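Local coordinates for WbbM protein (Klebsiella pneumoniae, PDB 6U4B) that is a bifunctional, trimeric glycosyltransferase that polymerises O-antigen, probably using a bound magnesium ion, at residues N27-T33 with A95-M101; H106-S110 with Y132-L138. One frame throughout, in Å; residues are numbered along the deposited sequence.

Interaction 1 of 2, residues N27-T33 with A95-M101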
loop_
_atom_site.group_PDB
_atom_site.type_symbol
_atom_site.label_atom_id
_atom_site.label_comp_id
_atom_site.label_asym_id
_atom_site.label_seq_id
_atom_site.Cartn_x
_atom_site.Cartn_y
_atom_site.Cartn_z
ATOM N N ASN A 27 2.933 17.401 58.654
ATOM C CA ASN A 27 1.540 17.264 58.238
ATOM C C ASN A 27 1.403 17.459 56.728
ATOM O O ASN A 27 1.711 18.531 56.205
ATOM C CB ASN A 27 0.659 18.270 58.979
ATOM C CG ASN A 27 -0.714 17.715 59.305
ATOM O OD1 ASN A 27 -0.866 16.524 59.579
ATOM N ND2 ASN A 27 -1.725 18.576 59.277
ATOM N N SER A 28 0.928 16.426 56.035
ATOM C CA SER A 28 0.818 16.428 54.583
ATOM C C SER A 28 -0.611 16.129 54.159
ATOM O O SER A 28 -1.272 15.253 54.729
ATOM C CB SER A 28 1.766 15.402 53.955
ATOM O OG SER A 28 3.107 15.607 54.377
ATOM N N VAL A 29 -1.084 16.857 53.150
ATOM C CA VAL A 29 -2.434 16.699 52.627
ATOM C C VAL A 29 -2.359 16.601 51.111
ATOM O O VAL A 29 -1.668 17.396 50.466
ATOM C CB VAL A 29 -3.352 17.862 53.050
ATOM C CG1 VAL A 29 -4.773 17.607 52.586
ATOM C CG2 VAL A 29 -3.301 18.059 54.562
ATOM N N LYS A 30 -3.060 15.619 50.549
ATOM C CA LYS A 30 -3.214 15.486 49.105
ATOM C C LYS A 30 -4.661 15.117 48.825
ATOM O O LYS A 30 -5.125 14.055 49.253
ATOM C CB LYS A 30 -2.261 14.434 48.530
ATOM C CG LYS A 30 -0.811 14.888 48.476
ATOM C CD LYS A 30 0.118 13.759 48.061
ATOM C CE LYS A 30 0.742 14.026 46.701
ATOM N NZ LYS A 30 1.805 13.032 46.388
ATOM N N ILE A 31 -5.374 15.996 48.129
ATOM C CA ILE A 31 -6.778 15.792 47.794
ATOM C C ILE A 31 -6.904 15.765 46.279
ATOM O O ILE A 31 -6.325 16.611 45.588
ATOM C CB ILE A 31 -7.671 16.888 48.400
ATOM C CG1 ILE A 31 -7.451 16.979 49.911
ATOM C CG2 ILE A 31 -9.136 16.612 48.093
ATOM C CD1 ILE A 31 -8.131 18.163 50.552
ATOM N N TYR A 32 -7.662 14.800 45.765
ATOM C CA TYR A 32 -7.786 14.575 44.332
ATOM C C TYR A 32 -9.186 14.942 43.858
ATOM O O TYR A 32 -10.179 14.617 44.512
ATOM C CB TYR A 32 -7.475 13.114 43.988
ATOM C CG TYR A 32 -6.084 12.693 44.402
ATOM C CD1 TYR A 32 -5.030 12.721 43.498
ATOM C CD2 TYR A 32 -5.822 12.283 45.705
ATOM C CE1 TYR A 32 -3.756 12.344 43.877
ATOM C CE2 TYR A 32 -4.553 11.908 46.094
ATOM C CZ TYR A 32 -3.524 11.938 45.177
ATOM O OH TYR A 32 -2.258 11.565 45.564
ATOM N N THR A 33 -9.256 15.627 42.720
ATOM C CA THR A 33 -10.523 15.985 42.096
ATOM C C THR A 33 -10.707 15.183 40.813
ATOM O O THR A 33 -9.753 14.975 40.056
ATOM C CB THR A 33 -10.594 17.486 41.792
ATOM O OG1 THR A 33 -9.420 17.894 41.078
ATOM C CG2 THR A 33 -10.701 18.284 43.083
ATOM N N ALA A 95 0.105 11.002 51.178
ATOM C CA ALA A 95 0.383 11.993 52.203
ATOM C C ALA A 95 -0.224 11.544 53.533
ATOM O O ALA A 95 -0.891 10.509 53.627
ATOM C CB ALA A 95 -0.161 13.356 51.783
ATOM N N ASP A 96 0.013 12.339 54.579
ATOM C CA ASP A 96 -0.557 12.026 55.886
ATOM C C ASP A 96 -2.080 12.023 55.846
ATOM O O ASP A 96 -2.719 11.307 56.624
ATOM C CB ASP A 96 -0.054 13.020 56.933
ATOM C CG ASP A 96 1.451 12.970 57.110
ATOM O OD1 ASP A 96 2.028 11.868 57.002
ATOM O OD2 ASP A 96 2.058 14.033 57.355
ATOM N N TYR A 97 -2.674 12.809 54.949
ATOM C CA TYR A 97 -4.115 12.832 54.747
ATOM C C TYR A 97 -4.402 12.705 53.259
ATOM O O TYR A 97 -3.788 13.403 52.447
ATOM C CB TYR A 97 -4.736 14.119 55.303
ATOM C CG TYR A 97 -4.847 14.143 56.810
ATOM C CD1 TYR A 97 -6.054 13.871 57.439
ATOM C CD2 TYR A 97 -3.744 14.429 57.603
ATOM C CE1 TYR A 97 -6.162 13.888 58.819
ATOM C CE2 TYR A 97 -3.842 14.449 58.984
ATOM C CZ TYR A 97 -5.053 14.177 59.586
ATOM O OH TYR A 97 -5.157 14.194 60.959
ATOM N N VAL A 98 -5.328 11.816 52.907
ATOM C CA VAL A 98 -5.708 11.564 51.521
ATOM C C VAL A 98 -7.189 11.879 51.371
ATOM O O VAL A 98 -8.009 11.431 52.181
ATOM C CB VAL A 98 -5.407 10.112 51.104
ATOM C CG1 VAL A 98 -5.862 9.856 49.676
ATOM C CG2 VAL A 98 -3.922 9.813 51.252
ATOM N N GLY A 99 -7.531 12.643 50.329
ATOM C CA GLY A 99 -8.889 13.111 50.156
ATOM C C GLY A 99 -9.321 13.078 48.704
ATOM O O GLY A 99 -8.506 12.953 47.788
ATOM N N PHE A 100 -10.634 13.193 48.514
ATOM C CA PHE A 100 -11.241 13.166 47.192
ATOM C C PHE A 100 -12.431 14.110 47.165
ATOM O O PHE A 100 -13.259 14.102 48.080
ATOM C CB PHE A 100 -11.694 11.752 46.802
ATOM C CG PHE A 100 -10.590 10.739 46.814
ATOM C CD1 PHE A 100 -10.317 10.013 47.957
ATOM C CD2 PHE A 100 -9.825 10.515 45.683
ATOM C CE1 PHE A 100 -9.299 9.080 47.974
ATOM C CE2 PHE A 100 -8.806 9.584 45.690
ATOM C CZ PHE A 100 -8.542 8.864 46.838
ATOM N N MET A 101 -12.505 14.922 46.113
ATOM C CA MET A 101 -13.620 15.832 45.896
ATOM C C MET A 101 -14.030 15.760 44.432
ATOM O O MET A 101 -13.288 15.261 43.584
ATOM C CB MET A 101 -13.255 17.274 46.284
ATOM C CG MET A 101 -12.833 17.438 47.741
ATOM S SD MET A 101 -12.614 19.150 48.288
ATOM C CE MET A 101 -11.227 19.672 47.282
#
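I31 and M101 form the apolar centre of two adjacent parallel strands, 29-33 and 97-101, in the mixed sheet of the DUF4422 region. I31 CG2 lies 3.8 Å from both M101 CG and M101 CE, the bend at the end of the methionine (chi3 -65°) bringing the terminal methyl back beside it. G99 lies directly across from I31, where the strands draw closest, CA to CA 4.2 Å; with no side chain there, I31 CG2 rests on the peptide, 3.6 Å from G99 C. I143 of helix 140-146 and V217 of strand 216-219 pack against I31 on this face.

Y32 and F100 occupy the opposite face. Their rings are 29° from parallel but slid so far apart, centroids 5.8 Å, that they barely overlap, and the closer touch is Y32 CB to F100 CD2. G99 O lies at the edge of the Y32 ring, in its plane, while Y32 OH bonds to E92 outside the pair.

Five backbone bonds define the parallel ladder: K30 and Y32 each use both N and O toward strand 97-101, and S28 O receives Y97 N. The bond from K30 N to Y97 O is nearly straight, whereas Y32 N reaches G99 O from above the carbonyl plane.

Toward the chain start A95 CB packs on S28 CB and on the K30 stem, 3.7 Å from K30 CG. At the polar edge, D96 OD2 takes a weak bond from S28 N, 3.0 Å long and bent to 124°.

Interaction 2 of 2, residues H106-S110 with Y132-L138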
loop_
_atom_site.group_PDB
_atom_site.type_symbol
_atom_site.label_atom_id
_atom_site.label_comp_id
_atom_site.label_asym_id
_atom_site.label_seq_id
_atom_site.Cartn_x
_atom_site.Cartn_y
_atom_site.Cartn_z
ATOM N N HIS A 106 -17.079 20.687 46.165
ATOM C CA HIS A 106 -15.924 20.619 47.047
ATOM C C HIS A 106 -16.385 20.698 48.498
ATOM O O HIS A 106 -17.580 20.806 48.791
ATOM C CB HIS A 106 -14.929 21.743 46.723
ATOM C CG HIS A 106 -14.484 21.758 45.294
ATOM N ND1 HIS A 106 -14.605 22.868 44.487
ATOM C CD2 HIS A 106 -13.916 20.796 44.527
ATOM C CE1 HIS A 106 -14.135 22.590 43.284
ATOM N NE2 HIS A 106 -13.710 21.339 43.282
ATOM N N LEU A 107 -15.420 20.652 49.412
ATOM C CA LEU A 107 -15.682 20.771 50.837
ATOM C C LEU A 107 -15.223 22.135 51.335
ATOM O O LEU A 107 -14.210 22.670 50.874
ATOM C CB LEU A 107 -14.969 19.669 51.620
ATOM C CG LEU A 107 -15.385 18.224 51.345
ATOM C CD1 LEU A 107 -14.358 17.276 51.941
ATOM C CD2 LEU A 107 -16.767 17.943 51.907
ATOM N N ASN A 108 -15.977 22.690 52.278
ATOM C CA ASN A 108 -15.631 23.953 52.918
ATOM C C ASN A 108 -14.735 23.649 54.114
ATOM O O ASN A 108 -15.194 23.100 55.120
ATOM C CB ASN A 108 -16.895 24.699 53.336
ATOM C CG ASN A 108 -16.604 25.977 54.101
ATOM O OD1 ASN A 108 -15.459 26.423 54.192
ATOM N ND2 ASN A 108 -17.651 26.582 54.646
ATOM N N PHE A 109 -13.459 24.005 54.001
ATOM C CA PHE A 109 -12.488 23.779 55.063
ATOM C C PHE A 109 -12.307 24.986 55.974
ATOM O O PHE A 109 -11.507 24.918 56.912
ATOM C CB PHE A 109 -11.130 23.390 54.463
ATOM C CG PHE A 109 -11.177 22.174 53.585
ATOM C CD1 PHE A 109 -11.317 22.297 52.213
ATOM C CD2 PHE A 109 -11.080 20.905 54.133
ATOM C CE1 PHE A 109 -11.359 21.179 51.404
ATOM C CE2 PHE A 109 -11.122 19.782 53.329
ATOM C CZ PHE A 109 -11.262 19.918 51.962
ATOM N N SER A 110 -13.023 26.082 55.729
ATOM C CA SER A 110 -12.798 27.309 56.476
ATOM C C SER A 110 -13.491 27.258 57.834
ATOM O O SER A 110 -14.355 26.415 58.094
ATOM C CB SER A 110 -13.292 28.523 55.687
ATOM O OG SER A 110 -14.699 28.658 55.784
ATOM N N TYR A 132 -13.733 32.262 45.489
ATOM C CA TYR A 132 -14.269 30.948 45.830
ATOM C C TYR A 132 -13.287 30.163 46.690
ATOM O O TYR A 132 -13.658 29.608 47.731
ATOM C CB TYR A 132 -14.602 30.185 44.545
ATOM C CG TYR A 132 -15.020 28.741 44.743
ATOM C CD1 TYR A 132 -16.314 28.419 45.125
ATOM C CD2 TYR A 132 -14.125 27.701 44.524
ATOM C CE1 TYR A 132 -16.706 27.105 45.298
ATOM C CE2 TYR A 132 -14.508 26.382 44.693
ATOM C CZ TYR A 132 -15.799 26.091 45.082
ATOM O OH TYR A 132 -16.190 24.781 45.256
ATOM N N GLU A 133 -12.022 30.116 46.271
ATOM C CA GLU A 133 -11.016 29.369 47.015
ATOM C C GLU A 133 -10.699 30.025 48.353
ATOM O O GLU A 133 -10.277 29.341 49.292
ATOM C CB GLU A 133 -9.752 29.224 46.170
ATOM C CG GLU A 133 -9.950 28.383 44.917
ATOM C CD GLU A 133 -8.801 28.511 43.936
ATOM O OE1 GLU A 133 -8.750 29.523 43.204
ATOM O OE2 GLU A 133 -7.942 27.607 43.907
ATOM N N LYS A 134 -10.903 31.340 48.463
ATOM C CA LYS A 134 -10.625 32.038 49.713
ATOM C C LYS A 134 -11.719 31.796 50.747
ATOM O O LYS A 134 -11.428 31.449 51.896
ATOM C CB LYS A 134 -10.460 33.537 49.452
ATOM C CG LYS A 134 -10.110 34.354 50.691
ATOM C CD LYS A 134 -8.664 34.139 51.113
ATOM C CE LYS A 134 -8.304 34.976 52.338
ATOM N NZ LYS A 134 -8.960 34.485 53.586
ATOM N N ILE A 135 -12.986 31.981 50.362
ATOM C CA ILE A 135 -14.061 31.915 51.350
ATOM C C ILE A 135 -14.290 30.483 51.818
ATOM O O ILE A 135 -14.692 30.255 52.965
ATOM C CB ILE A 135 -15.356 32.537 50.792
ATOM C CG1 ILE A 135 -15.923 31.692 49.648
ATOM C CG2 ILE A 135 -15.103 33.964 50.329
ATOM C CD1 ILE A 135 -17.275 32.167 49.164
ATOM N N PHE A 136 -14.032 29.500 50.960
ATOM C CA PHE A 136 -14.235 28.102 51.299
ATOM C C PHE A 136 -12.944 27.412 51.713
ATOM O O PHE A 136 -12.919 26.185 51.841
ATOM C CB PHE A 136 -14.896 27.377 50.125
ATOM C CG PHE A 136 -16.272 27.890 49.816
ATOM C CD1 PHE A 136 -17.184 28.109 50.838
ATOM C CD2 PHE A 136 -16.646 28.191 48.518
ATOM C CE1 PHE A 136 -18.451 28.593 50.570
ATOM C CE2 PHE A 136 -17.913 28.678 48.240
ATOM C CZ PHE A 136 -18.816 28.879 49.268
ATOM N N GLY A 137 -11.879 28.179 51.931
ATOM C CA GLY A 137 -10.658 27.645 52.511
ATOM C C GLY A 137 -9.986 26.568 51.691
ATOM O O GLY A 137 -9.437 25.615 52.257
ATOM N N LEU A 138 -10.013 26.699 50.366
ATOM C CA LEU A 138 -9.416 25.705 49.475
ATOM C C LEU A 138 -7.962 26.065 49.170
ATOM O O LEU A 138 -7.567 26.323 48.033
ATOM C CB LEU A 138 -10.247 25.576 48.203
ATOM C CG LEU A 138 -11.626 24.948 48.417
ATOM C CD1 LEU A 138 -12.516 25.199 47.218
ATOM C CD2 LEU A 138 -11.499 23.453 48.686
#
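A Schellman motif ends helix 130-135, and the loop 106-110 docks on that helix end with an Asx turn of its own. The helix cap is identified by L138 N bonding back to E133 O, the weaker G137 N to K134 O bond, and the positive phi of G137. Having left the helix, F136 turns its carbonyl to the loop, where F136 O accepts F109 N at 3.1 Å; the donor stands above the carbonyl plane, 40° out of it.

The Asx turn is built by N108 OD1, gripped by two donors: S110 OG, in the carbonyl plane on a lone pair at 2.8 Å, and S110 N, from above that plane. With its CG anti to the backbone N (chi1 176°), N108 carries its amide to F136, N108 CG 3.9 Å from F136 CD1, the side chains crossing at about a right angle and the amide plane steeply inclined to the ring. G137 CA comes 4.5 Å from S110 CA, and G137 O lies 3.6 Å from F109 CB.

Two further contacts join side chains. L138 CD2 meets the edge of the F109 ring in its plane, 3.5 Å from F109 CE1. H106 ND1 and Y132 OH share a short hydrogen bond of 2.6 Å; either may donate, and the rings meet rim to rim with planes at 57°. T283 OG1 also bonds Y132 OH, giving this buried hydroxyl a second partner.

H106 and N108 pair through their backbones with strand 277-285, F136 packs on V123 and H125 of strand 122-125, and M101 of strand 97-102 touches H106, L107, F109 and L138.

Overall arrangement
Both contacts are largely buried, lie in the DUF4422 region and stand away from the magnesium site, their centres about 15 Å apart. Interaction 1 joins two strands inside the sheet through a regular ladder of backbone bonds; interaction 2 joins an irregular loop to a helix end, with one backbone bond between the segments and more of the work done by side chains. They meet at M101, whose SD is 3.8 Å from H106 CB, and at I31, whose CD1 is 3.9 Å from F109 CZ. M101 and I31, on one face of the sheet, thus pack on the loop that follows strand 97-102.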